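Local coordinates for putative flavoprotein decarboxylase (Streptomyces olivoviridis, PDB 6JLS) that binds flavin mononucleotide (FMN) and acts as an FMN-dependent cysteine decarboxylase in the biosynthesis of thioviridamide, at residues V49-P53 against N116-I121; V96-P100 against F181-F185. All coordinates share one frame; numbering follows the deposited sequence.

Both contacts fasten a helix to the central parallel sheet of this flavoprotein, with their centres about 15 Å apart. Contact 1 sets the end of strand 46-51 under helix 117-124, and contact 2 sets strand 95-101 against the first turn of helix 182-193; strand 18-23 lies between the two strands. Their segments alternate along the chain: 49-53, 96-100, 116-121, 181-185. Val-97 faces the last helix, whereas its neighbour Val-96 points to the other side and meets Ile-121, so the two helices cover opposite faces of the sheet. Contact 1 reaches the FMN phosphate, while contact 2 ends in Pro-100, beside the pocket residues Ser-26 and Val-134.

Contact 1. Residues V49-P53 against N116-I121; sequences VALTP and NIVTQI. With FMN (flavin mononucleotide), chain B; FMN (flavin mononucleotide), chain C.
One water bridges the end of a strand and the start of a helix: it donates to Leu-51 O (2.7 Å) and accepts from Val-118 N (3.0 Å). The water thus serves an amide in the first helical turn, where no preceding turn supplies a carbonyl, and a carbonyl at the end of the strand. CG2 of Val-118 presses on the peptide that follows, 3.5 Å from Leu-51 C. Strand 49-51 and helix 117-121 run at 128° with their axes 7.9 Å apart, a close approach that suits the small Ala-50. Its CB turns toward the helix and is surrounded by Ile-117 CG2, Val-118 CG2 and Ile-121 CD1, the last at 3.7 Å. Val-118 is branched at CB; with CG1 anti to the backbone N (chi1 163°), CG2 falls beside that N, on the strand side, and meets the Thr-52 methyl CG2 as well. Asn-116 is the N-cap: its OD1 takes the N-H of Thr-119 in a nearly straight bond of 2.9 Å (171°), while ND2 touches Thr-52 CB and Pro-53 CD. Ile-117 N is hydrogen-bonded to Asp-75 OD2 of helix 75-81. Thr-52 divides its two branches, the methyl toward Val-118 and OG1 toward the FMN whose phosphate this subunit holds, donating to O3P over a short 2.5 Å; Thr-52 OG1 also accepts from Ala-55 N. Beyond the helix, Gln-120 lies along the ribityl chain of a second FMN, its OE1 bonded to His-86. Packing of the Thr-52 methyl on Val-118 probably helps hold chi1 of Thr-52, so that OG1 keeps facing the phosphate, and the Ala-55 amide probably makes the hydroxyl a better donor to the anion.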
loop_
_atom_site.group_PDB
_atom_site.type_symbol
_atom_site.label_atom_id
_atom_site.label_comp_id
_atom_site.label_asym_id
_atom_site.label_seq_id
_atom_site.Cartn_x
_atom_site.Cartn_y
_atom_site.Cartn_z
ATOM N N VAL A 49 9.766 -19.979 -22.036
ATOM C CA VAL A 49 10.642 -19.785 -20.887
ATOM C C VAL A 49 9.784 -19.683 -19.639
ATOM O O VAL A 49 8.760 -18.989 -19.642
ATOM C CB VAL A 49 11.529 -18.533 -21.027
ATOM C CG1 VAL A 49 12.410 -18.377 -19.799
ATOM C CG2 VAL A 49 12.385 -18.640 -22.263
ATOM N N ALA A 50 10.189 -20.396 -18.588
ATOM C CA ALA A 50 9.538 -20.343 -17.289
ATOM C C ALA A 50 10.595 -20.064 -16.234
ATOM O O ALA A 50 11.737 -20.534 -16.350
ATOM C CB ALA A 50 8.825 -21.656 -16.964
ATOM N N LEU A 51 10.211 -19.304 -15.203
ATOM C CA LEU A 51 11.126 -18.862 -14.156
ATOM C C LEU A 51 10.590 -19.283 -12.796
ATOM O O LEU A 51 9.380 -19.231 -12.551
ATOM C CB LEU A 51 11.318 -17.316 -14.170
ATOM C CG LEU A 51 12.061 -16.626 -15.326
ATOM C CD1 LEU A 51 11.351 -16.816 -16.647
ATOM C CD2 LEU A 51 12.200 -15.138 -15.051
ATOM N N THR A 52 11.482 -19.705 -11.920
ATOM C CA THR A 52 11.100 -19.832 -10.530
ATOM C C THR A 52 11.052 -18.446 -9.899
ATOM O O THR A 52 11.674 -17.502 -10.402
ATOM C CB THR A 52 12.104 -20.695 -9.771
ATOM O OG1 THR A 52 13.297 -19.931 -9.565
ATOM C CG2 THR A 52 12.419 -21.995 -10.527
ATOM N N PRO A 53 10.335 -18.290 -8.786
ATOM C CA PRO A 53 10.385 -16.991 -8.085
ATOM C C PRO A 53 11.808 -16.517 -7.784
ATOM O O PRO A 53 12.129 -15.361 -8.083
ATOM C CB PRO A 53 9.574 -17.253 -6.807
ATOM C CG PRO A 53 8.594 -18.318 -7.219
ATOM C CD PRO A 53 9.349 -19.208 -8.193
ATOM N N ASN A 116 5.964 -24.800 -7.696
ATOM C CA ASN A 116 5.948 -23.644 -8.582
ATOM C C ASN A 116 5.777 -24.115 -10.016
ATOM O O ASN A 116 5.851 -25.309 -10.318
ATOM C CB ASN A 116 7.218 -22.784 -8.451
ATOM C CG ASN A 116 8.500 -23.576 -8.667
ATOM O OD1 ASN A 116 8.529 -24.567 -9.411
ATOM N ND2 ASN A 116 9.569 -23.148 -8.007
ATOM N N ILE A 117 5.596 -23.130 -10.896
ATOM C CA ILE A 117 5.307 -23.370 -12.307
ATOM C C ILE A 117 6.443 -24.131 -12.989
ATOM O O ILE A 117 6.196 -24.998 -13.833
ATOM C CB ILE A 117 4.996 -22.023 -12.992
ATOM C CG1 ILE A 117 3.483 -21.852 -13.148
ATOM C CG2 ILE A 117 5.712 -21.869 -14.317
ATOM C CD1 ILE A 117 2.740 -21.807 -11.834
ATOM N N VAL A 118 7.699 -23.849 -12.632
ATOM C CA VAL A 118 8.813 -24.567 -13.257
ATOM C C VAL A 118 8.763 -26.062 -12.909
ATOM O O VAL A 118 8.836 -26.923 -13.800
ATOM C CB VAL A 118 10.162 -23.935 -12.870
ATOM C CG1 VAL A 118 11.315 -24.914 -13.178
ATOM C CG2 VAL A 118 10.371 -22.629 -13.641
ATOM N N THR A 119 8.637 -26.395 -11.619
ATOM C CA THR A 119 8.590 -27.804 -11.234
ATOM C C THR A 119 7.334 -28.491 -11.752
ATOM O O THR A 119 7.374 -29.690 -12.056
ATOM C CB THR A 119 8.680 -27.958 -9.714
ATOM O OG1 THR A 119 7.722 -27.089 -9.084
ATOM C CG2 THR A 119 10.089 -27.617 -9.225
ATOM N N GLN A 120 6.215 -27.762 -11.864
ATOM C CA GLN A 120 5.009 -28.359 -12.434
ATOM C C GLN A 120 5.190 -28.671 -13.915
ATOM O O GLN A 120 4.697 -29.697 -14.406
ATOM C CB GLN A 120 3.814 -27.436 -12.236
ATOM C CG GLN A 120 3.291 -27.399 -10.824
ATOM C CD GLN A 120 2.365 -26.229 -10.628
ATOM O OE1 GLN A 120 1.459 -26.012 -11.425
ATOM N NE2 GLN A 120 2.616 -25.433 -9.592
ATOM N N ILE A 121 5.892 -27.797 -14.648
ATOM C CA ILE A 121 6.138 -28.060 -16.062
ATOM C C ILE A 121 6.966 -29.329 -16.235
ATOM O O ILE A 121 6.659 -30.174 -17.080
ATOM C CB ILE A 121 6.807 -26.846 -16.725
ATOM C CG1 ILE A 121 5.758 -25.765 -17.044
ATOM C CG2 ILE A 121 7.526 -27.265 -18.005
ATOM C CD1 ILE A 121 6.367 -24.374 -17.316
HETATM N N1 FMN B . -1.576 -30.116 -8.804
HETATM C C2 FMN B . -1.972 -31.387 -8.452
HETATM O O2 FMN B . -1.195 -32.114 -7.839
HETATM N N3 FMN B . -3.228 -31.843 -8.795
HETATM C C4 FMN B . -4.102 -31.031 -9.489
HETATM O O4 FMN B . -5.227 -31.432 -9.796
HETATM C C4A FMN B . -3.703 -29.748 -9.842
HETATM N N5 FMN B . -4.568 -28.925 -10.536
HETATM C C5A FMN B . -4.182 -27.652 -10.896
HETATM C C6 FMN B . -5.073 -26.851 -11.598
HETATM C C7 FMN B . -4.703 -25.558 -11.966
HETATM C C7M FMN B . -5.688 -24.709 -12.729
HETATM C C8 FMN B . -3.427 -25.067 -11.627
HETATM C C8M FMN B . -3.022 -23.671 -12.021
HETATM C C9 FMN B . -2.533 -25.883 -10.921
HETATM C C9A FMN B . -2.912 -27.179 -10.555
HETATM N N10 FMN B . -2.042 -28.007 -9.857
HETATM C C10 FMN B . -2.435 -29.287 -9.499
HETATM C "C1'" FMN B . -0.680 -27.512 -9.462
HETATM C "C2'" FMN B . -0.720 -27.110 -7.979
HETATM O "O2'" FMN B . -1.624 -26.045 -7.734
HETATM C "C3'" FMN B . 0.660 -26.728 -7.464
HETATM O "O3'" FMN B . 1.455 -27.889 -7.429
HETATM C "C4'" FMN B . 0.534 -26.103 -6.075
HETATM O "O4'" FMN B . 1.742 -25.531 -5.603
HETATM C "C5'" FMN B . 0.027 -27.121 -5.063
HETATM O "O5'" FMN B . 0.063 -26.463 -3.820
HETATM P P FMN B . -0.469 -27.167 -2.486
HETATM O O1P FMN B . -0.281 -28.669 -2.606
HETATM O O2P FMN B . 0.343 -26.665 -1.311
HETATM O O3P FMN B . -1.937 -26.874 -2.309
HETATM N N1 FMN C . 21.581 -22.189 -5.371
HETATM C C2 FMN C . 22.012 -23.176 -6.230
HETATM O O2 FMN C . 21.577 -24.318 -6.104
HETATM N N3 FMN C . 22.933 -22.886 -7.215
HETATM C C4 FMN C . 23.429 -21.606 -7.354
HETATM O O4 FMN C . 24.250 -21.340 -8.235
HETATM C C4A FMN C . 22.992 -20.610 -6.490
HETATM N N5 FMN C . 23.480 -19.324 -6.620
HETATM C C5A FMN C . 23.058 -18.329 -5.765
HETATM C C6 FMN C . 23.571 -17.048 -5.918
HETATM C C7 FMN C . 23.153 -16.026 -5.067
HETATM C C7M FMN C . 23.726 -14.643 -5.253
HETATM C C8 FMN C . 22.212 -16.294 -4.053
HETATM C C8M FMN C . 21.755 -15.194 -3.131
HETATM C C9 FMN C . 21.701 -17.590 -3.903
HETATM C C9A FMN C . 22.126 -18.610 -4.762
HETATM N N10 FMN C . 21.636 -19.904 -4.632
HETATM C C10 FMN C . 22.064 -20.901 -5.493
HETATM C "C1'" FMN C . 20.619 -20.224 -3.575
HETATM C "C2'" FMN C . 19.232 -20.281 -4.236
HETATM O "O2'" FMN C . 18.852 -19.036 -4.798
HETATM C "C3'" FMN C . 18.161 -20.739 -3.255
HETATM O "O3'" FMN C . 18.393 -22.093 -2.949
HETATM C "C4'" FMN C . 16.780 -20.542 -3.877
HETATM O "O4'" FMN C . 15.716 -20.749 -2.963
HETATM C "C5'" FMN C . 16.591 -21.449 -5.084
HETATM O "O5'" FMN C . 15.258 -21.259 -5.492
HETATM P P FMN C . 14.669 -21.980 -6.792
HETATM O O1P FMN C . 15.393 -23.298 -7.002
HETATM O O2P FMN C . 13.198 -22.259 -6.573
HETATM O O3P FMN C . 14.893 -21.107 -8.001
HETATM O O HOH W 1 8.137 -21.261 -11.268
#

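Contact 2. Residues V96-P100 against F181-F185; sequences VVVAP and FRSVF
Val-97 lays its side chain across the ring of Phe-185, and the torsions of the phenylalanine decide how they meet. With its CG beside the backbone N (chi1 -80°) and the ring turned nearly square to its stem (chi2 -83°), the far end of the ring swings in to the strand. Val-97 CG1 then stands over one face, 4.2 Å from the Phe-185 ring centroid and offset toward the rim, in a CH-pi contact. CB and CG2 of the valine rest on Phe-185 CE1, CB at 3.8 Å; a beta-branched residue suits an extended strand and offers both methyls to the ring. Val-184 adds its CG1, 4.0 Å from Val-97 CG1. Four residues before Phe-185, Phe-181 is the first modelled residue after a disordered stretch, so its conformation is less certain: chi1 lies away from the staggered values, and the ring plane nearly contains the CA-CB bond (chi2 -12°). Ala-99 CB sits over one face of this ring, small enough to let it approach the backbone. The rim atom Phe-181 CZ comes 3.9 Å from Pro-100 CB, the two side chains crossing at about a right angle; Pro-100 follows a cis peptide where the strand turns a corner. The helix covers the sheet face formed by strands 18-23, 95-101 and 129-133: Phe-185 also touches Leu-19 and Met-21, Val-184 touches Ile-130, and Met-35 of helix 32-40 packs against both phenylalanines.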
loop_
_atom_site.group_PDB
_atom_site.type_symbol
_atom_site.label_atom_id
_atom_site.label_comp_id
_atom_site.label_asym_id
_atom_site.label_seq_id
_atom_site.Cartn_x
_atom_site.Cartn_y
_atom_site.Cartn_z
ATOM N N VAL A 96 12.237 -30.139 -22.576
ATOM C CA VAL A 96 12.222 -29.195 -21.468
ATOM C C VAL A 96 13.618 -29.186 -20.870
ATOM O O VAL A 96 14.130 -30.245 -20.497
ATOM C CB VAL A 96 11.181 -29.599 -20.406
ATOM C CG1 VAL A 96 11.269 -28.696 -19.167
ATOM C CG2 VAL A 96 9.779 -29.622 -21.002
ATOM N N VAL A 97 14.234 -28.006 -20.787
ATOM C CA VAL A 97 15.577 -27.844 -20.226
ATOM C C VAL A 97 15.489 -26.985 -18.970
ATOM O O VAL A 97 14.887 -25.907 -18.994
ATOM C CB VAL A 97 16.544 -27.201 -21.235
ATOM C CG1 VAL A 97 17.950 -27.121 -20.649
ATOM C CG2 VAL A 97 16.547 -27.972 -22.521
ATOM N N VAL A 98 16.084 -27.458 -17.877
ATOM C CA VAL A 98 16.243 -26.652 -16.670
ATOM C C VAL A 98 17.730 -26.347 -16.541
ATOM O O VAL A 98 18.549 -27.235 -16.248
ATOM C CB VAL A 98 15.691 -27.339 -15.416
ATOM C CG1 VAL A 98 15.779 -26.394 -14.207
ATOM C CG2 VAL A 98 14.254 -27.766 -15.640
ATOM N N ALA A 99 18.080 -25.085 -16.773
ATOM C CA ALA A 99 19.467 -24.665 -16.895
ATOM C C ALA A 99 19.564 -23.163 -16.649
ATOM O O ALA A 99 19.163 -22.361 -17.504
ATOM C CB ALA A 99 20.009 -25.024 -18.275
ATOM N N PRO A 100 20.085 -22.737 -15.494
ATOM C CA PRO A 100 20.615 -23.622 -14.451
ATOM C C PRO A 100 19.531 -24.271 -13.596
ATOM O O PRO A 100 18.433 -23.733 -13.480
ATOM C CB PRO A 100 21.468 -22.680 -13.610
ATOM C CG PRO A 100 20.766 -21.338 -13.742
ATOM C CD PRO A 100 20.205 -21.312 -15.140
ATOM N N PHE A 181 26.959 -24.176 -21.532
ATOM C CA PHE A 181 25.505 -24.337 -21.562
ATOM C C PHE A 181 25.015 -24.639 -22.982
ATOM O O PHE A 181 23.944 -25.213 -23.172
ATOM C CB PHE A 181 24.795 -23.085 -21.007
ATOM C CG PHE A 181 24.384 -23.187 -19.534
ATOM C CD1 PHE A 181 24.411 -24.400 -18.849
ATOM C CD2 PHE A 181 23.957 -22.057 -18.844
ATOM C CE1 PHE A 181 24.029 -24.471 -17.504
ATOM C CE2 PHE A 181 23.575 -22.130 -17.505
ATOM C CZ PHE A 181 23.614 -23.336 -16.839
ATOM N N ARG A 182 25.799 -24.256 -23.990
ATOM C CA ARG A 182 25.413 -24.590 -25.357
ATOM C C ARG A 182 25.464 -26.089 -25.597
ATOM O O ARG A 182 24.677 -26.622 -26.389
ATOM C CB ARG A 182 26.311 -23.865 -26.360
ATOM C CG ARG A 182 26.170 -22.356 -26.335
ATOM C CD ARG A 182 27.161 -21.702 -27.284
ATOM N NE ARG A 182 28.454 -22.380 -27.261
ATOM C CZ ARG A 182 29.376 -22.215 -26.315
ATOM N NH1 ARG A 182 29.158 -21.391 -25.297
ATOM N NH2 ARG A 182 30.520 -22.882 -26.387
ATOM N N SER A 183 26.389 -26.782 -24.934
ATOM C CA SER A 183 26.429 -28.234 -25.017
ATOM C C SER A 183 25.161 -28.858 -24.448
ATOM O O SER A 183 24.678 -29.873 -24.963
ATOM C CB SER A 183 27.665 -28.748 -24.279
ATOM O OG SER A 183 27.730 -30.158 -24.300
ATOM N N VAL A 184 24.604 -28.255 -23.398
ATOM C CA VAL A 184 23.382 -28.773 -22.792
ATOM C C VAL A 184 22.215 -28.662 -23.769
ATOM O O VAL A 184 21.455 -29.618 -23.972
ATOM C CB VAL A 184 23.102 -28.034 -21.468
ATOM C CG1 VAL A 184 21.705 -28.357 -20.922
ATOM C CG2 VAL A 184 24.182 -28.372 -20.441
ATOM N N PHE A 185 22.065 -27.498 -24.408
ATOM C CA PHE A 185 20.954 -27.323 -25.330
ATOM C C PHE A 185 21.119 -28.150 -26.598
ATOM O O PHE A 185 20.117 -28.478 -27.242
ATOM C CB PHE A 185 20.771 -25.839 -25.643
ATOM C CG PHE A 185 20.028 -25.113 -24.567
ATOM C CD1 PHE A 185 18.639 -25.130 -24.537
ATOM C CD2 PHE A 185 20.714 -24.475 -23.540
ATOM C CE1 PHE A 185 17.948 -24.487 -23.519
ATOM C CE2 PHE A 185 20.031 -23.827 -22.514
ATOM C CZ PHE A 185 18.647 -23.831 -22.504
#